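Local coordinates for protein, Family 18 Chitinase (Crocus vernus, PDB 3SIM), which belongs to the family 18 glycosyl hydrolases and, as a plant chitinase, probably binds and hydrolyses chitin, at residues D19-F29 / F263-V274. Sequence-based numbering, arbitrary orientation.
Sequences DVPINPHITKF and FRYEEEAQAFLV
Gln-270 reaches from helix 264-274 into the loop 20-26 and overlaps Asn-23, Ile-26 and Phe-29. Its side chain runs straight out past CG (chi2 173°), which carries the amide up to the loop backbone. Its amide group lies against the carbonyl of Pro-21 and the backbone N of Asn-23. The same amide meets the edge of the Phe-29 ring, with the two planes 60° apart. CG1 of Ile-26 packs across the stem, 4.0 Å from Gln-270 CG. In this TIM barrel the contact lays the C-terminal helix against the loop that leads into strand 28-37, and Phe-3 of the neighbouring parallel strand 2-7 also touches Gln-270. At the start of the helix, Phe-263 holds the N-cap position. Its CB sits 3.5 Å from Pro-21 CD, and the ring has the carbonyl O of Asp-19 over one face. Val-20 CG2 approaches the same ring obliquely, 4.0 Å from Phe-263 CE1. Near the other end, CD1 of Ile-26 touches both Leu-273 CB, at 4.0 Å, and Val-274 CG2, at 3.9 Å. A type I beta turn from Asn-23 to Ile-26 also brings His-25 CB within 3.8 Å of Val-274 CG2.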
ATOM      1  N   ASP A  19      16.559   8.222   5.466  1.00 15.05           N
ATOM      2  CA  ASP A  19      17.207   7.010   5.848  1.00 14.53           C
ATOM      3  C   ASP A  19      17.182   5.893   4.763  1.00 13.72           C
ATOM      4  O   ASP A  19      17.954   4.999   4.796  1.00 12.79           O
ATOM      5  CB  ASP A  19      16.718   6.484   7.182  1.00 15.44           C
ATOM      6  CG  ASP A  19      17.022   7.398   8.350  1.00 17.64           C
ATOM      7  OD1 ASP A  19      17.944   8.175   8.355  1.00 16.91           O
ATOM      8  OD2 ASP A  19      16.290   7.311   9.258  1.00 20.58           O
ATOM      9  N   VAL A  20      16.209   5.930   3.880  1.00 13.24           N
ATOM     10  CA  VAL A  20      15.997   4.888   2.910  1.00 12.66           C
ATOM     11  C   VAL A  20      16.768   5.093   1.600  1.00 13.14           C
ATOM     12  O   VAL A  20      16.597   6.038   0.952  1.00 13.03           O
ATOM     13  CB  VAL A  20      14.488   4.654   2.658  1.00 12.38           C
ATOM     14  CG1 VAL A  20      14.280   3.605   1.618  1.00 11.42           C
ATOM     15  CG2 VAL A  20      13.788   4.308   3.921  1.00  9.68           C
ATOM     16  N   PRO A  21      17.574   4.119   1.213  1.00 13.57           N
ATOM     17  CA  PRO A  21      18.296   4.187  -0.055  1.00 14.40           C
ATOM     18  C   PRO A  21      17.355   4.305  -1.261  1.00 14.30           C
ATOM     19  O   PRO A  21      16.477   3.524  -1.446  1.00 14.61           O
ATOM     20  CB  PRO A  21      19.062   2.871  -0.112  1.00 14.98           C
ATOM     21  CG  PRO A  21      18.638   2.091   1.000  1.00 16.52           C
ATOM     22  CD  PRO A  21      17.747   2.825   1.871  1.00 14.33           C
ATOM     23  N   ILE A  22      17.586   5.320  -2.057  1.00 13.41           N
ATOM     24  CA  ILE A  22      16.843   5.579  -3.245  1.00 13.43           C
ATOM     25  C   ILE A  22      17.761   5.496  -4.488  1.00 14.73           C
ATOM     26  O   ILE A  22      18.601   6.319  -4.678  1.00 15.80           O
ATOM     27  CB  ILE A  22      16.156   6.990  -3.172  1.00 12.92           C
ATOM     28  CG1 ILE A  22      15.150   7.079  -2.004  1.00 11.81           C
ATOM     29  CG2 ILE A  22      15.542   7.341  -4.446  1.00 10.65           C
ATOM     30  CD1 ILE A  22      14.788   8.420  -1.598  1.00  8.91           C
ATOM     31  N   ASN A  23      17.507   4.504  -5.311  1.00 14.08           N
ATOM     32  CA  ASN A  23      18.232   4.283  -6.527  1.00 13.53           C
ATOM     33  C   ASN A  23      17.744   5.226  -7.624  1.00 13.35           C
ATOM     34  O   ASN A  23      16.649   5.129  -8.034  1.00 13.51           O
ATOM     35  CB  ASN A  23      18.061   2.844  -6.979  1.00 13.43           C
ATOM     36  CG  ASN A  23      18.999   2.453  -8.144  1.00 15.26           C
ATOM     37  OD1 ASN A  23      19.597   1.425  -8.114  1.00 17.07           O
ATOM     38  ND2 ASN A  23      19.023   3.225  -9.148  1.00 10.40           N
ATOM     39  N   PRO A  24      18.624   6.093  -8.088  1.00 12.57           N
ATOM     40  CA  PRO A  24      18.306   7.140  -9.055  1.00 13.34           C
ATOM     41  C   PRO A  24      17.861   6.678 -10.454  1.00 12.44           C
ATOM     42  O   PRO A  24      17.314   7.433 -11.164  1.00 10.98           O
ATOM     43  CB  PRO A  24      19.590   7.982  -9.102  1.00 13.16           C
ATOM     44  CG  PRO A  24      20.550   7.135  -8.750  1.00 14.53           C
ATOM     45  CD  PRO A  24      20.027   6.155  -7.757  1.00 13.29           C
ATOM     46  N   HIS A  25      18.173   5.445 -10.792  1.00 11.97           N
ATOM     47  CA  HIS A  25      17.728   4.817 -12.021  1.00 12.20           C
ATOM     48  C   HIS A  25      16.295   4.261 -12.037  1.00 11.56           C
ATOM     49  O   HIS A  25      15.807   3.994 -13.063  1.00 13.11           O
ATOM     50  CB  HIS A  25      18.749   3.818 -12.562  1.00 12.89           C
ATOM     51  CG  HIS A  25      20.082   4.423 -12.845  1.00 17.25           C
ATOM     52  ND1 HIS A  25      20.362   5.120 -13.994  1.00 19.48           N
ATOM     53  CD2 HIS A  25      21.194   4.491 -12.093  1.00 19.89           C
ATOM     54  CE1 HIS A  25      21.593   5.560 -13.947  1.00 21.66           C
ATOM     55  NE2 HIS A  25      22.122   5.187 -12.805  1.00 20.53           N
ATOM     56  N   ILE A  26      15.656   4.112 -10.881  1.00 12.16           N
ATOM     57  CA  ILE A  26      14.247   3.711 -10.779  1.00 10.80           C
ATOM     58  C   ILE A  26      13.365   4.814 -11.397  1.00 11.78           C
ATOM     59  O   ILE A  26      13.444   5.926 -11.021  1.00 11.26           O
ATOM     60  CB  ILE A  26      13.805   3.451  -9.299  1.00 10.52           C
ATOM     61  CG1 ILE A  26      14.472   2.229  -8.679  1.00 11.12           C
ATOM     62  CG2 ILE A  26      12.308   3.318  -9.160  1.00 10.72           C
ATOM     63  CD1 ILE A  26      14.107   0.906  -9.245  1.00  8.72           C
ATOM     64  N   THR A  27      12.532   4.461 -12.346  1.00 12.74           N
ATOM     65  CA  THR A  27      11.620   5.421 -12.941  1.00 13.35           C
ATOM     66  C   THR A  27      10.591   6.023 -11.967  1.00 12.64           C
ATOM     67  O   THR A  27      10.455   7.171 -11.914  1.00 12.24           O
ATOM     68  CB  THR A  27      10.887   4.840 -14.179  1.00 14.61           C
ATOM     69  OG1 THR A  27      11.759   3.994 -14.917  1.00 15.49           O
ATOM     70  CG2 THR A  27      10.315   5.966 -15.030  1.00 13.52           C
ATOM     71  N   LYS A  28       9.943   5.174 -11.208  1.00 12.66           N
ATOM     72  CA  LYS A  28       8.994   5.578 -10.205  1.00 11.79           C
ATOM     73  C   LYS A  28       9.253   4.944  -8.835  1.00 11.48           C
ATOM     74  O   LYS A  28       9.024   3.776  -8.641  1.00 10.68           O
ATOM     75  CB  LYS A  28       7.578   5.245 -10.633  1.00 12.64           C
ATOM     76  CG  LYS A  28       7.084   5.767 -11.887  1.00 15.49           C
ATOM     77  CD  LYS A  28       5.771   5.176 -12.134  1.00 20.73           C
ATOM     78  CE  LYS A  28       5.200   5.545 -13.405  1.00 27.28           C
ATOM     79  NZ  LYS A  28       4.709   6.896 -13.457  1.00 29.53           N
ATOM     80  N   PHE A  29       9.712   5.739  -7.908  1.00 10.39           N
ATOM     81  CA  PHE A  29       9.838   5.359  -6.535  1.00  9.29           C
ATOM     82  C   PHE A  29       8.627   5.934  -5.771  1.00  9.75           C
ATOM     83  O   PHE A  29       8.437   7.139  -5.710  1.00  9.63           O
ATOM     84  CB  PHE A  29      11.138   5.863  -5.941  1.00  8.85           C
ATOM     85  CG  PHE A  29      11.430   5.382  -4.546  1.00  7.83           C
ATOM     86  CD1 PHE A  29      12.476   4.524  -4.315  1.00  9.66           C
ATOM     87  CD2 PHE A  29      10.687   5.763  -3.463  1.00  8.68           C
ATOM     88  CE1 PHE A  29      12.736   4.075  -3.027  1.00  8.63           C
ATOM     89  CE2 PHE A  29      10.987   5.326  -2.206  1.00  5.02           C
ATOM     90  CZ  PHE A  29      11.964   4.513  -1.996  1.00  7.70           C
ATOM     91  N   PHE A 263      18.413  -1.761   5.579  1.00 10.93           N
ATOM     92  CA  PHE A 263      17.940  -1.465   4.258  1.00 10.09           C
ATOM     93  C   PHE A 263      18.662  -2.273   3.157  1.00  9.79           C
ATOM     94  O   PHE A 263      18.657  -1.909   2.027  1.00  7.98           O
ATOM     95  CB  PHE A 263      17.979   0.021   4.012  1.00 10.32           C
ATOM     96  CG  PHE A 263      17.296   0.823   5.105  1.00 10.47           C
ATOM     97  CD1 PHE A 263      15.951   0.775   5.271  1.00 11.80           C
ATOM     98  CD2 PHE A 263      18.017   1.540   6.000  1.00 13.43           C
ATOM     99  CE1 PHE A 263      15.354   1.472   6.264  1.00 12.21           C
ATOM    100  CE2 PHE A 263      17.398   2.260   7.009  1.00 15.03           C
ATOM    101  CZ  PHE A 263      16.098   2.218   7.147  1.00 13.08           C
ATOM    102  N   ARG A 264      19.254  -3.386   3.529  1.00  9.40           N
ATOM    103  CA  ARG A 264      19.945  -4.178   2.548  1.00 10.77           C
ATOM    104  C   ARG A 264      18.983  -4.677   1.440  1.00 10.29           C
ATOM    105  O   ARG A 264      19.292  -4.635   0.309  1.00 11.64           O
ATOM    106  CB  ARG A 264      20.770  -5.292   3.168  1.00 11.92           C
ATOM    107  CG  ARG A 264      20.139  -6.556   3.374  1.00 13.84           C
ATOM    108  CD  ARG A 264      21.109  -7.699   3.154  1.00 19.61           C
ATOM    109  NE  ARG A 264      22.064  -7.826   4.222  1.00 19.34           N
ATOM    110  CZ  ARG A 264      23.349  -8.111   4.073  1.00 15.69           C
ATOM    111  NH1 ARG A 264      23.872  -8.337   2.914  1.00 14.73           N
ATOM    112  NH2 ARG A 264      24.074  -8.166   5.121  1.00 17.02           N
ATOM    113  N   TYR A 265      17.801  -5.069   1.836  1.00  9.75           N
ATOM    114  CA  TYR A 265      16.799  -5.543   0.916  1.00 10.32           C
ATOM    115  C   TYR A 265      16.258  -4.480  -0.073  1.00 10.04           C
ATOM    116  O   TYR A 265      16.138  -4.714  -1.185  1.00 11.26           O
ATOM    117  CB  TYR A 265      15.787  -6.469   1.590  1.00  9.06           C
ATOM    118  CG  TYR A 265      16.466  -7.679   2.307  1.00 11.46           C
ATOM    119  CD1 TYR A 265      17.193  -8.639   1.594  1.00 10.90           C
ATOM    120  CD2 TYR A 265      16.390  -7.835   3.679  1.00  9.73           C
ATOM    121  CE1 TYR A 265      17.791  -9.701   2.238  1.00 12.59           C
ATOM    122  CE2 TYR A 265      16.974  -8.908   4.313  1.00  9.63           C
ATOM    123  CZ  TYR A 265      17.679  -9.822   3.615  1.00  8.98           C
ATOM    124  OH  TYR A 265      18.226 -10.833   4.316  1.00 14.44           O
ATOM    125  N   GLU A 266      16.013  -3.276   0.432  1.00  9.63           N
ATOM    126  CA  GLU A 266      15.623  -2.163  -0.425  1.00  9.75           C
ATOM    127  C   GLU A 266      16.674  -1.924  -1.512  1.00 10.34           C
ATOM    128  O   GLU A 266      16.339  -1.730  -2.681  1.00  9.85           O
ATOM    129  CB  GLU A 266      15.422  -0.892   0.402  1.00  8.99           C
ATOM    130  CG  GLU A 266      14.068  -0.805   1.087  1.00 10.54           C
ATOM    131  CD  GLU A 266      14.044  -1.522   2.423  1.00 10.59           C
ATOM    132  OE1 GLU A 266      13.008  -1.454   3.116  1.00 11.25           O
ATOM    133  OE2 GLU A 266      15.061  -2.152   2.779  1.00  6.50           O
ATOM    134  N   GLU A 267      17.940  -1.958  -1.112  1.00  9.71           N
ATOM    135  CA  GLU A 267      19.048  -1.745  -2.036  1.00 11.39           C
ATOM    136  C   GLU A 267      19.182  -2.886  -3.042  1.00 10.59           C
ATOM    137  O   GLU A 267      19.526  -2.659  -4.201  1.00 11.30           O
ATOM    138  CB  GLU A 267      20.358  -1.568  -1.267  1.00 11.36           C
ATOM    139  CG  GLU A 267      21.530  -1.129  -2.129  1.00 16.98           C
ATOM    140  CD  GLU A 267      22.815  -0.988  -1.338  1.00 20.34           C
ATOM    141  N   GLU A 268      18.914  -4.111  -2.598  1.00 10.41           N
ATOM    142  CA  GLU A 268      19.046  -5.253  -3.464  1.00  9.55           C
ATOM    143  C   GLU A 268      17.971  -5.298  -4.559  1.00  9.33           C
ATOM    144  O   GLU A 268      18.226  -5.582  -5.667  1.00  9.69           O
ATOM    145  CB  GLU A 268      19.098  -6.565  -2.674  1.00  9.79           C
ATOM    146  CG  GLU A 268      19.223  -7.846  -3.529  1.00 11.91           C
ATOM    147  CD  GLU A 268      19.485  -9.194  -2.762  1.00 16.51           C
ATOM    148  OE1 GLU A 268      19.953 -10.143  -3.345  1.00 17.61           O
ATOM    149  OE2 GLU A 268      19.179  -9.298  -1.610  1.00 17.02           O
ATOM    150  N   ALA A 269      16.762  -5.054  -4.147  1.00  9.08           N
ATOM    151  CA  ALA A 269      15.601  -5.055  -5.004  1.00  9.16           C
ATOM    152  C   ALA A 269      15.544  -3.960  -6.080  1.00  8.33           C
ATOM    153  O   ALA A 269      15.217  -4.223  -7.172  1.00  9.17           O
ATOM    154  CB  ALA A 269      14.404  -5.061  -4.192  1.00  8.74           C
ATOM    155  N   GLN A 270      15.913  -2.759  -5.722  1.00  8.56           N
ATOM    156  CA  GLN A 270      16.054  -1.691  -6.673  1.00  8.37           C
ATOM    157  C   GLN A 270      17.124  -1.948  -7.765  1.00  8.60           C
ATOM    158  O   GLN A 270      16.855  -1.764  -8.901  1.00  9.55           O
ATOM    159  CB  GLN A 270      16.276  -0.349  -5.956  1.00  7.88           C
ATOM    160  CG  GLN A 270      15.088   0.219  -5.236  1.00  8.99           C
ATOM    161  CD  GLN A 270      15.411   1.435  -4.416  1.00 10.19           C
ATOM    162  OE1 GLN A 270      15.738   1.322  -3.282  1.00 16.52           O
ATOM    163  NE2 GLN A 270      15.307   2.558  -4.989  1.00  4.44           N
ATOM    164  N   ALA A 271      18.273  -2.445  -7.350  1.00  8.46           N
ATOM    165  CA  ALA A 271      19.350  -2.867  -8.245  1.00 10.08           C
ATOM    166  C   ALA A 271      18.890  -3.974  -9.168  1.00 10.81           C
ATOM    167  O   ALA A 271      19.132  -3.893 -10.298  1.00 11.53           O
ATOM    168  CB  ALA A 271      20.546  -3.296  -7.507  1.00  9.52           C
ATOM    169  N   PHE A 272      18.131  -4.919  -8.636  1.00 10.73           N
ATOM    170  CA  PHE A 272      17.566  -5.988  -9.423  1.00 10.15           C
ATOM    171  C   PHE A 272      16.624  -5.395 -10.504  1.00 10.46           C
ATOM    172  O   PHE A 272      16.696  -5.778 -11.575  1.00 10.94           O
ATOM    173  CB  PHE A 272      16.824  -7.042  -8.576  1.00  9.86           C
ATOM    174  CG  PHE A 272      16.058  -8.070  -9.395  1.00 11.46           C
ATOM    175  CD1 PHE A 272      16.692  -9.126  -9.961  1.00 11.55           C
ATOM    176  CD2 PHE A 272      14.713  -7.938  -9.647  1.00 12.74           C
ATOM    177  CE1 PHE A 272      16.031  -9.991 -10.716  1.00 12.36           C
ATOM    178  CE2 PHE A 272      14.062  -8.833 -10.397  1.00 12.02           C
ATOM    179  CZ  PHE A 272      14.727  -9.864 -10.930  1.00 13.77           C
ATOM    180  N   LEU A 273      15.775  -4.451 -10.160  1.00 10.50           N
ATOM    181  CA  LEU A 273      14.796  -3.902 -11.084  1.00 11.11           C
ATOM    182  C   LEU A 273      15.422  -3.247 -12.340  1.00 12.14           C
ATOM    183  O   LEU A 273      14.997  -3.402 -13.426  1.00 11.38           O
ATOM    184  CB  LEU A 273      13.853  -2.951 -10.367  1.00 10.02           C
ATOM    185  CG  LEU A 273      12.745  -3.676  -9.614  1.00 13.66           C
ATOM    186  CD1 LEU A 273      12.154  -2.817  -8.610  1.00  9.75           C
ATOM    187  CD2 LEU A 273      11.699  -4.336 -10.518  1.00 11.81           C
ATOM    188  N   VAL A 274      16.485  -2.539 -12.089  1.00 12.56           N
ATOM    189  CA  VAL A 274      17.137  -1.686 -13.011  1.00 15.17           C
ATOM    190  C   VAL A 274      18.189  -2.402 -13.924  1.00 16.77           C
ATOM    191  O   VAL A 274      18.578  -1.852 -14.872  1.00 15.91           O
ATOM    192  CB  VAL A 274      17.656  -0.546 -12.117  1.00 14.73           C
ATOM    193  CG1 VAL A 274      19.081  -0.397 -12.031  1.00 12.78           C
ATOM    194  CG2 VAL A 274      16.796   0.635 -12.091  1.00 15.26           C
TER